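Protein-disulfide isomerase (Novosphingobium aromaticivorans, PDB 3GMF) probably acts as a thiol-disulfide oxidoreductase or isomerase of the thioredoxin superfamily, making or rearranging disulfide bonds in other proteins. Local coordinates at residues V23-P28 with L69-V74; N57-R60 with D64-V67; T84-M87 with Q92-G95. All coordinates share one frame; numbering follows the deposited sequence.

Interaction 1: V23-P28 with L69-V74; sequences VSYTCP and LITNCV
The CA atoms of Tyr-25 and Thr-71 mark the nearest backbone approach of 23-28 to 69-74, yet they stand 10.2 Å apart, so the gap is bridged by side chains. Tyr-25 follows Ser-24 in a type I turn ending at Cys-27, and its ring reaches across to meet Thr-71, which points back from the final turns of helix 62-73. The two hydroxyls form a hydrogen bond, Tyr-25 OH to Thr-71 OG1 at 2.8 Å, with either able to donate. Thr-71 holds OG1 between its backbone N and carbonyl carbon (chi1 68°), and its methyl therefore also faces the phenol end: CG2 lies 3.5 Å from Tyr-25 OH and 3.8 Å from Tyr-25 CZ. OG1 approaches the tyrosine ring obliquely. His-83 ND1, on helix 76-88, is the stronger polar partner of the phenol oxygen, and Asn-57 ND2 adds a weak bond.

The turn leads into helix 28-46, where Cys-27 takes the N-cap position and, with Cys-30, forms what is probably the CxxC redox motif of the thioredoxin fold. Two residues after Thr-71, Cys-73 is joined to Cys-143 by a disulfide. The chemistry implies a buried phenol oxygen gripped by threonine and histidine together, which probably holds the phenol end in place and ties the loop before the cysteine pair to two helices at once.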
# COMPACT_ATOMS: atom_id res chain seq x y z
N VAL A 23 3.54 -2.50 -3.34
CA VAL A 23 3.39 -1.04 -3.38
C VAL A 23 3.64 -0.42 -2.01
O VAL A 23 3.51 -1.09 -0.98
CB VAL A 23 1.99 -0.58 -3.91
CG1 VAL A 23 1.76 -1.10 -5.37
CG2 VAL A 23 0.87 -1.03 -2.96
N SER A 24 3.97 0.87 -2.01
CA SER A 24 4.35 1.57 -0.79
C SER A 24 3.61 2.91 -0.74
O SER A 24 3.58 3.61 -1.75
CB SER A 24 5.84 1.84 -0.82
OG SER A 24 6.20 2.87 0.10
N TYR A 25 3.06 3.25 0.43
CA TYR A 25 2.26 4.51 0.57
C TYR A 25 3.07 5.79 0.43
O TYR A 25 2.50 6.86 0.19
CB TYR A 25 1.46 4.54 1.88
CG TYR A 25 0.41 3.45 1.93
CD1 TYR A 25 -0.72 3.52 1.11
CD2 TYR A 25 0.55 2.36 2.80
CE1 TYR A 25 -1.69 2.53 1.14
CE2 TYR A 25 -0.45 1.33 2.83
CZ TYR A 25 -1.56 1.44 1.99
OH TYR A 25 -2.51 0.45 2.01
N THR A 26 4.39 5.70 0.62
CA THR A 26 5.25 6.91 0.57
C THR A 26 5.97 7.08 -0.76
O THR A 26 6.81 7.98 -0.92
CB THR A 26 6.28 6.92 1.72
OG1 THR A 26 7.06 5.70 1.68
CG2 THR A 26 5.57 7.06 3.06
N CYS A 27 5.65 6.20 -1.72
CA CYS A 27 6.33 6.19 -3.02
C CYS A 27 5.52 6.98 -4.05
O CYS A 27 4.34 6.69 -4.28
CB CYS A 27 6.52 4.72 -3.47
SG CYS A 27 7.06 4.54 -5.18
N PRO A 28 6.16 7.97 -4.70
CA PRO A 28 5.44 8.79 -5.68
C PRO A 28 5.05 7.99 -6.92
O PRO A 28 4.02 8.28 -7.56
CB PRO A 28 6.47 9.86 -6.04
CG PRO A 28 7.80 9.19 -5.82
CD PRO A 28 7.58 8.36 -4.58
N LEU A 69 -0.70 0.49 8.84
CA LEU A 69 -1.47 0.09 10.03
C LEU A 69 -2.92 0.49 9.88
O LEU A 69 -3.81 -0.33 10.14
CB LEU A 69 -0.87 0.64 11.32
CG LEU A 69 0.45 -0.03 11.73
CD1 LEU A 69 1.21 0.92 12.68
CD2 LEU A 69 0.24 -1.46 12.29
N ILE A 70 -3.17 1.70 9.40
CA ILE A 70 -4.53 2.22 9.23
C ILE A 70 -5.29 1.38 8.21
O ILE A 70 -6.35 0.83 8.53
CB ILE A 70 -4.55 3.71 8.86
CG1 ILE A 70 -3.79 4.56 9.91
CG2 ILE A 70 -5.99 4.22 8.70
CD1 ILE A 70 -3.54 6.01 9.47
N THR A 71 -4.74 1.25 7.00
CA THR A 71 -5.45 0.51 5.93
C THR A 71 -5.66 -0.99 6.27
O THR A 71 -6.67 -1.59 5.86
CB THR A 71 -4.78 0.68 4.54
OG1 THR A 71 -3.50 0.03 4.55
CG2 THR A 71 -4.58 2.17 4.22
N ASN A 72 -4.76 -1.57 7.06
CA ASN A 72 -4.90 -2.97 7.46
C ASN A 72 -5.76 -3.22 8.70
O ASN A 72 -6.03 -4.39 9.01
CB ASN A 72 -3.54 -3.65 7.61
CG ASN A 72 -2.88 -3.93 6.26
OD1 ASN A 72 -2.99 -5.03 5.72
ND2 ASN A 72 -2.20 -2.92 5.71
N CYS A 73 -6.22 -2.16 9.34
CA CYS A 73 -7.03 -2.33 10.58
C CYS A 73 -8.50 -2.31 10.26
O CYS A 73 -9.26 -2.76 11.07
CB CYS A 73 -6.66 -1.32 11.70
SG CYS A 73 -7.35 0.37 11.57
N VAL A 74 -8.89 -1.85 9.09
CA VAL A 74 -10.29 -1.85 8.66
C VAL A 74 -10.71 -3.22 8.10
O VAL A 74 -9.85 -4.00 7.70
CB VAL A 74 -10.59 -0.71 7.62
CG1 VAL A 74 -10.44 0.67 8.25
CG2 VAL A 74 -9.74 -0.84 6.36

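Interaction 2: N57-R60 with D64-V67; sequences NFVR and DMTV
Arg-60 N donates to Asp-64 OD2 over 2.9 Å with an N-H...O angle of 159°, the one hydrogen bond between 57-60 and 64-67. The donor meets OD2 on its anti side, 33° out of the carboxylate plane. That oxygen has a second partner in Ser-24 OG, which is also bonded to Arg-60 NE, so a serine hydroxyl mediates between the two charged groups. Directly, Arg-60 NE and Asp-64 OD2 are 4.4 Å apart, too far for a salt bridge, and the guanidinium and carboxylate planes are turned 69° from each other. The other carboxylate oxygen, OD1, accepts from Tyr-25 N, while Arg-60 NH2 is bonded to Thr-26 OG1. Phe-58 O comes within 3.2 Å of Asp-64 OD2, but both are acceptors and no bond joins them.

This is the junction where strand 51-57 of the thioredoxin fold passes into helix 62-73, consistent with the start of the helical insertion that DsbA-like members of this superfamily carry. Asp-61, just before the helix, accepts from Asp-64 N through OD1, and Pro-62 O is bonded to Thr-66 OG1.

Beside the polar group, Val-59 CG1 rests 3.7 Å from Met-65 CB and 3.6 Å from Met-65 N. The methionine bends at its second and third torsions, which brings its CE back to 3.9 Å from Val-59 CG1, while Ala-150 and Leu-153 of helix 147-164 touch the same side chain.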
# COMPACT_ATOMS: atom_id res chain seq x y z
N ASN A 57 1.33 -4.81 0.74
CA ASN A 57 1.92 -3.63 1.36
C ASN A 57 3.41 -3.88 1.55
O ASN A 57 3.84 -4.60 2.46
CB ASN A 57 1.25 -3.31 2.69
CG ASN A 57 -0.22 -3.01 2.53
OD1 ASN A 57 -1.07 -3.73 3.05
ND2 ASN A 57 -0.53 -1.96 1.82
N PHE A 58 4.19 -3.26 0.68
CA PHE A 58 5.64 -3.36 0.77
C PHE A 58 6.07 -2.14 1.58
O PHE A 58 6.19 -1.03 1.05
CB PHE A 58 6.24 -3.32 -0.62
CG PHE A 58 7.72 -3.55 -0.65
CD1 PHE A 58 8.23 -4.83 -0.53
CD2 PHE A 58 8.61 -2.47 -0.77
CE1 PHE A 58 9.61 -5.05 -0.54
CE2 PHE A 58 9.99 -2.67 -0.80
CZ PHE A 58 10.49 -3.96 -0.68
N VAL A 59 6.33 -2.36 2.88
CA VAL A 59 6.50 -1.22 3.80
C VAL A 59 7.97 -0.79 3.85
O VAL A 59 8.82 -1.58 4.27
CB VAL A 59 6.01 -1.60 5.20
CG1 VAL A 59 6.30 -0.45 6.17
CG2 VAL A 59 4.51 -1.95 5.19
N ARG A 60 8.25 0.45 3.44
CA ARG A 60 9.65 0.89 3.22
C ARG A 60 10.25 1.72 4.35
O ARG A 60 11.49 1.87 4.43
CB ARG A 60 9.76 1.71 1.92
CG ARG A 60 9.31 0.96 0.63
CD ARG A 60 9.57 1.81 -0.59
NE ARG A 60 8.94 3.12 -0.44
CZ ARG A 60 9.41 4.25 -0.96
NH1 ARG A 60 10.53 4.22 -1.67
NH2 ARG A 60 8.78 5.41 -0.73
N ASP A 64 5.18 5.11 5.90
CA ASP A 64 4.53 3.99 5.19
C ASP A 64 3.88 3.01 6.18
O ASP A 64 2.70 2.66 6.04
CB ASP A 64 5.61 3.27 4.37
CG ASP A 64 5.05 2.44 3.23
OD1 ASP A 64 3.81 2.35 3.04
OD2 ASP A 64 5.89 1.85 2.50
N MET A 65 4.65 2.58 7.18
CA MET A 65 4.15 1.65 8.22
C MET A 65 2.90 2.22 8.89
O MET A 65 1.94 1.49 9.13
CB MET A 65 5.22 1.34 9.28
CG MET A 65 4.73 0.28 10.30
SD MET A 65 4.24 -1.38 9.65
CE MET A 65 5.88 -2.10 9.65
N THR A 66 2.94 3.51 9.23
CA THR A 66 1.81 4.16 9.92
C THR A 66 0.55 4.12 9.05
O THR A 66 -0.52 3.76 9.52
CB THR A 66 2.17 5.61 10.31
OG1 THR A 66 3.36 5.62 11.12
CG2 THR A 66 1.01 6.30 11.09
N VAL A 67 0.70 4.47 7.77
CA VAL A 67 -0.43 4.36 6.83
C VAL A 67 -0.94 2.91 6.68
O VAL A 67 -2.15 2.66 6.69
CB VAL A 67 -0.07 4.95 5.48
CG1 VAL A 67 -1.25 4.81 4.54
CG2 VAL A 67 0.29 6.42 5.65

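Interaction 3: T84-M87 with Q92-G95; sequences TAFM and QWIG
Polar and aromatic forces join Phe-86 to Trp-93. The polar one is a hydrogen bond from Trp-93 NE1 to Phe-86 O, 2.8 Å long with an N-H...O angle of 162°. The indole N-H lies in the carbonyl plane and uses a lone pair of the oxygen, which sits close to the plane of the indole. With CG between backbone N and carbonyl carbon (chi1 62°), Trp-93 turns its indole toward helix 76-88.

The aromatic part is a T-shaped stack: the edge of Phe-86 turns to the face of the five-membered ring of Trp-93, with centroids 5.4 Å apart and planes at 81°. The touching atom is Phe-86 CD1, which is 3.7 Å from Trp-93 NE1 and 3.9 Å from Trp-93 CE2. Ile-94 CB lies over the opposite indole face. Replacing Trp-93 by a leucine removes the N-H and the flat face, which would probably leave Phe-86 O without this donor and open a gap beside Phe-86 CD1.

The pair joins the end of helix 76-88 to the short helix 90-93. Phe-126 and Phe-129 of helix 126-131 meet the indole edge-to-face, Phe-129 also meets the Phe-86 ring, and Val-67 of helix 62-73 touches both aromatic side chains.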
# COMPACT_ATOMS: atom_id res chain seq x y z
N THR A 84 -6.81 3.03 -1.87
CA THR A 84 -6.87 3.89 -3.05
C THR A 84 -6.86 5.37 -2.67
O THR A 84 -6.17 6.17 -3.32
CB THR A 84 -8.09 3.52 -3.98
OG1 THR A 84 -7.83 2.25 -4.59
CG2 THR A 84 -8.30 4.56 -5.06
N ALA A 85 -7.59 5.72 -1.60
CA ALA A 85 -7.64 7.10 -1.10
C ALA A 85 -6.27 7.63 -0.68
O ALA A 85 -5.85 8.71 -1.13
CB ALA A 85 -8.65 7.23 0.05
N PHE A 86 -5.55 6.87 0.14
CA PHE A 86 -4.17 7.24 0.50
C PHE A 86 -3.26 7.39 -0.71
O PHE A 86 -2.44 8.32 -0.76
CB PHE A 86 -3.54 6.26 1.49
CG PHE A 86 -3.90 6.53 2.92
CD1 PHE A 86 -3.32 7.60 3.62
CD2 PHE A 86 -4.82 5.70 3.58
CE1 PHE A 86 -3.64 7.82 4.96
CE2 PHE A 86 -5.15 5.91 4.91
CZ PHE A 86 -4.57 6.99 5.61
N MET A 87 -3.41 6.49 -1.69
CA MET A 87 -2.57 6.55 -2.88
C MET A 87 -2.96 7.72 -3.79
O MET A 87 -2.09 8.48 -4.21
CB MET A 87 -2.62 5.25 -3.68
CG MET A 87 -1.83 4.11 -3.07
SD MET A 87 -0.03 4.42 -2.86
CE MET A 87 0.43 2.74 -2.50
N GLN A 92 -1.70 15.41 -1.18
CA GLN A 92 -2.40 16.17 -0.15
C GLN A 92 -1.89 15.90 1.27
O GLN A 92 -1.96 16.80 2.11
CB GLN A 92 -3.93 15.95 -0.18
CG GLN A 92 -4.58 15.62 -1.53
CD GLN A 92 -4.16 16.52 -2.68
OE1 GLN A 92 -4.19 17.75 -2.58
NE2 GLN A 92 -3.78 15.90 -3.80
N TRP A 93 -1.41 14.68 1.55
CA TRP A 93 -0.99 14.35 2.92
C TRP A 93 0.52 14.22 3.12
O TRP A 93 0.98 14.29 4.25
CB TRP A 93 -1.71 13.11 3.52
CG TRP A 93 -1.46 11.80 2.77
CD1 TRP A 93 -2.29 11.23 1.83
CD2 TRP A 93 -0.33 10.91 2.89
NE1 TRP A 93 -1.75 10.04 1.38
CE2 TRP A 93 -0.54 9.84 1.99
CE3 TRP A 93 0.84 10.94 3.66
CZ2 TRP A 93 0.37 8.78 1.85
CZ3 TRP A 93 1.76 9.89 3.52
CH2 TRP A 93 1.51 8.83 2.61
N ILE A 94 1.27 14.05 2.05
CA ILE A 94 2.70 13.65 2.24
C ILE A 94 3.65 14.85 2.41
O ILE A 94 4.86 14.68 2.60
CB ILE A 94 3.17 12.67 1.11
CG1 ILE A 94 4.31 11.76 1.60
CG2 ILE A 94 3.55 13.44 -0.14
CD1 ILE A 94 4.61 10.58 0.69
N GLY A 95 3.09 16.06 2.37
CA GLY A 95 3.91 17.28 2.45
C GLY A 95 4.96 17.32 3.55
O GLY A 95 6.08 17.76 3.30

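Interactions 1 and 3 are buried, and each rests on a single pair of residues; interaction 2 is only partly buried, with Arg-60 exposed at its edge. Helix 62-73 serves both interaction 1, near its end, and interaction 2, near its start, and interaction 2 is nested within the loop that interaction 1 closes. The loop before the cysteine motif also feeds the polar group of interaction 2. Interaction 3 follows later in the chain and joins consecutive helices, its Phe-86 CD2 lying 3.6 Å from Thr-71 CG2. The chemistry shifts accordingly, from charged groups at the strand-to-helix junction, through paired hydroxyls, to aromatic rings among the helices.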